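Local coordinates for hypothetical protein (Staphylococcus aureus subsp. aureus, PDB 2IL5), which is of unknown function but belongs to the Activator of Hsp90 ATPase homolog 1-like family, whose Bet v 1-like fold often encloses a hydrophobic ligand pocket, at residues I80-V85 / Y89-I94. Residues are numbered along the deposited sequence; the frame is centred on the assembly and turned at random.
Sequences IYESLV and YVKMTI
K91 O takes two backbone bonds at once, from E82 N at 2.7 Å and from S83 N at 3.0 Å, and both donors lie tilted from its carbonyl plane. This is a classic beta bulge: two residues of 80-85 stand against one of 89-94. K91 N answers with a bond to S83 O, and beyond the bulge V85 and Y89 pair through bonds in both directions. At the other end T93 N bonds to I80 O, while I80 N reaches the hydroxyl T93 OG1 at 3.1 Å, which in turn donates to G95 O. The two strands form a tight antiparallel hairpin inside the curved sheet of a Bet v 1-like fold. On the face turned to helix 26-32, V90 CG1 meets the Y81 ring at its edge. M92, a selenomethionine, bends at chi3 (-63°) to bring CE within 4.0 Å of Y81 CE1, while SE lies 5.2 Å from the centroid of the Y81 ring, an oblique Met-aromatic contact. L84 CD2 lies alongside V90 CG2. On the opposite face, S83 CB packs against K91 CB at 3.5 Å, and V85 CG1 sits at the edge of the Y89 ring. E82 OE1 and K91 NZ stay 4.2 Å apart, linked by a water; K91 NZ makes its salt bridge with E107.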
loop_
_atom_site.group_PDB
_atom_site.type_symbol
_atom_site.label_atom_id
_atom_site.label_comp_id
_atom_site.label_asym_id
_atom_site.label_seq_id
_atom_site.Cartn_x
_atom_site.Cartn_y
_atom_site.Cartn_z
ATOM N N ILE A 80 2.938 -10.493 -2.030
ATOM C CA ILE A 80 4.030 -10.872 -2.909
ATOM C C ILE A 80 4.531 -9.659 -3.672
ATOM O O ILE A 80 3.732 -8.834 -4.115
ATOM C CB ILE A 80 3.531 -11.957 -3.949
ATOM C CG1 ILE A 80 3.284 -13.300 -3.276
ATOM C CG2 ILE A 80 4.524 -12.142 -5.050
ATOM C CD1 ILE A 80 4.478 -13.821 -2.574
ATOM N N TYR A 81 5.843 -9.558 -3.855
ATOM C CA TYR A 81 6.361 -8.624 -4.835
ATOM C C TYR A 81 6.259 -9.256 -6.215
ATOM O O TYR A 81 6.728 -10.354 -6.424
ATOM C CB TYR A 81 7.791 -8.273 -4.521
ATOM C CG TYR A 81 7.917 -7.455 -3.284
ATOM C CD1 TYR A 81 7.650 -6.084 -3.328
ATOM C CD2 TYR A 81 8.258 -8.056 -2.043
ATOM C CE1 TYR A 81 7.771 -5.311 -2.204
ATOM C CE2 TYR A 81 8.355 -7.304 -0.907
ATOM C CZ TYR A 81 8.116 -5.912 -0.998
ATOM O OH TYR A 81 8.215 -5.094 0.099
ATOM N N GLU A 82 5.593 -8.601 -7.148
ATOM C CA GLU A 82 5.516 -9.173 -8.471
ATOM C C GLU A 82 6.577 -8.548 -9.381
ATOM O O GLU A 82 7.176 -9.206 -10.186
ATOM C CB GLU A 82 4.108 -9.042 -9.058
ATOM C CG GLU A 82 3.088 -9.558 -8.098
ATOM C CD GLU A 82 1.920 -10.217 -8.744
ATOM O OE1 GLU A 82 0.848 -9.565 -8.740
ATOM O OE2 GLU A 82 2.057 -11.368 -9.235
ATOM N N SER A 83 6.818 -7.271 -9.195
ATOM C CA SER A 83 7.682 -6.539 -10.060
ATOM C C SER A 83 8.432 -5.512 -9.224
ATOM O O SER A 83 7.830 -4.786 -8.433
ATOM C CB SER A 83 6.852 -5.873 -11.149
ATOM O OG SER A 83 7.720 -5.369 -12.136
ATOM N N LEU A 84 9.762 -5.507 -9.386
ATOM C CA LEU A 84 10.682 -4.594 -8.683
ATOM C C LEU A 84 11.675 -4.048 -9.702
ATOM O O LEU A 84 12.632 -4.725 -10.095
ATOM C CB LEU A 84 11.455 -5.344 -7.579
ATOM C CG LEU A 84 10.622 -5.773 -6.361
ATOM C CD1 LEU A 84 11.358 -6.725 -5.491
ATOM C CD2 LEU A 84 10.175 -4.550 -5.543
ATOM N N VAL A 85 11.439 -2.836 -10.171
ATOM C CA VAL A 85 12.457 -2.217 -10.952
ATOM C C VAL A 85 13.037 -0.990 -10.237
ATOM O O VAL A 85 12.314 -0.057 -9.856
ATOM C CB VAL A 85 12.134 -2.185 -12.510
ATOM C CG1 VAL A 85 10.661 -2.541 -12.865
ATOM C CG2 VAL A 85 12.750 -0.965 -13.282
ATOM N N TYR A 89 9.789 1.249 -10.117
ATOM C CA TYR A 89 8.500 0.578 -10.181
ATOM C C TYR A 89 8.412 -0.555 -9.241
ATOM O O TYR A 89 9.273 -1.433 -9.219
ATOM C CB TYR A 89 8.187 0.127 -11.622
ATOM C CG TYR A 89 6.818 -0.494 -11.870
ATOM C CD1 TYR A 89 5.636 0.202 -11.608
ATOM C CD2 TYR A 89 6.713 -1.769 -12.443
ATOM C CE1 TYR A 89 4.364 -0.384 -11.853
ATOM C CE2 TYR A 89 5.467 -2.352 -12.711
ATOM C CZ TYR A 89 4.305 -1.656 -12.411
ATOM O OH TYR A 89 3.089 -2.250 -12.695
ATOM N N VAL A 90 7.353 -0.507 -8.448
ATOM C CA VAL A 90 6.946 -1.634 -7.631
ATOM C C VAL A 90 5.498 -2.068 -8.000
ATOM O O VAL A 90 4.573 -1.248 -8.007
ATOM C CB VAL A 90 7.040 -1.311 -6.088
ATOM C CG1 VAL A 90 6.600 -2.514 -5.261
ATOM C CG2 VAL A 90 8.437 -0.890 -5.682
ATOM N N LYS A 91 5.350 -3.338 -8.368
ATOM C CA LYS A 91 4.060 -4.041 -8.429
ATOM C C LYS A 91 4.052 -5.123 -7.349
ATOM O O LYS A 91 4.937 -5.989 -7.296
ATOM C CB LYS A 91 3.812 -4.667 -9.790
ATOM C CG LYS A 91 2.436 -5.320 -9.981
ATOM C CD LYS A 91 2.379 -5.904 -11.444
ATOM C CE LYS A 91 1.146 -6.752 -11.776
ATOM N NZ LYS A 91 -0.095 -6.190 -11.068
HETATM N N MSE A 92 3.067 -5.039 -6.464
HETATM C CA MSE A 92 2.947 -5.963 -5.384
HETATM C C MSE A 92 1.471 -6.312 -5.152
HETATM O O MSE A 92 0.562 -5.607 -5.645
HETATM C CB MSE A 92 3.636 -5.407 -4.120
HETATM C CG MSE A 92 3.032 -4.157 -3.552
HETATM SE SE MSE A 92 4.085 -3.285 -2.228
HETATM C CE MSE A 92 4.072 -4.714 -0.921
ATOM N N THR A 93 1.247 -7.429 -4.455
ATOM C CA THR A 93 -0.073 -7.778 -3.953
ATOM C C THR A 93 -0.267 -7.480 -2.449
ATOM O O THR A 93 0.695 -7.461 -1.628
ATOM C CB THR A 93 -0.475 -9.240 -4.203
ATOM O OG1 THR A 93 0.142 -10.089 -3.237
ATOM C CG2 THR A 93 -0.145 -9.701 -5.604
ATOM N N ILE A 94 -1.527 -7.192 -2.140
ATOM C CA ILE A 94 -2.086 -7.203 -0.779
ATOM C C ILE A 94 -3.020 -8.400 -0.784
ATOM O O ILE A 94 -4.011 -8.429 -1.493
ATOM C CB ILE A 94 -2.875 -5.952 -0.477
ATOM C CG1 ILE A 94 -1.957 -4.746 -0.462
ATOM C CG2 ILE A 94 -3.536 -6.062 0.915
ATOM C CD1 ILE A 94 -1.441 -4.392 0.972
HETATM O O HOH W 1 0.052 -6.988 -8.259
#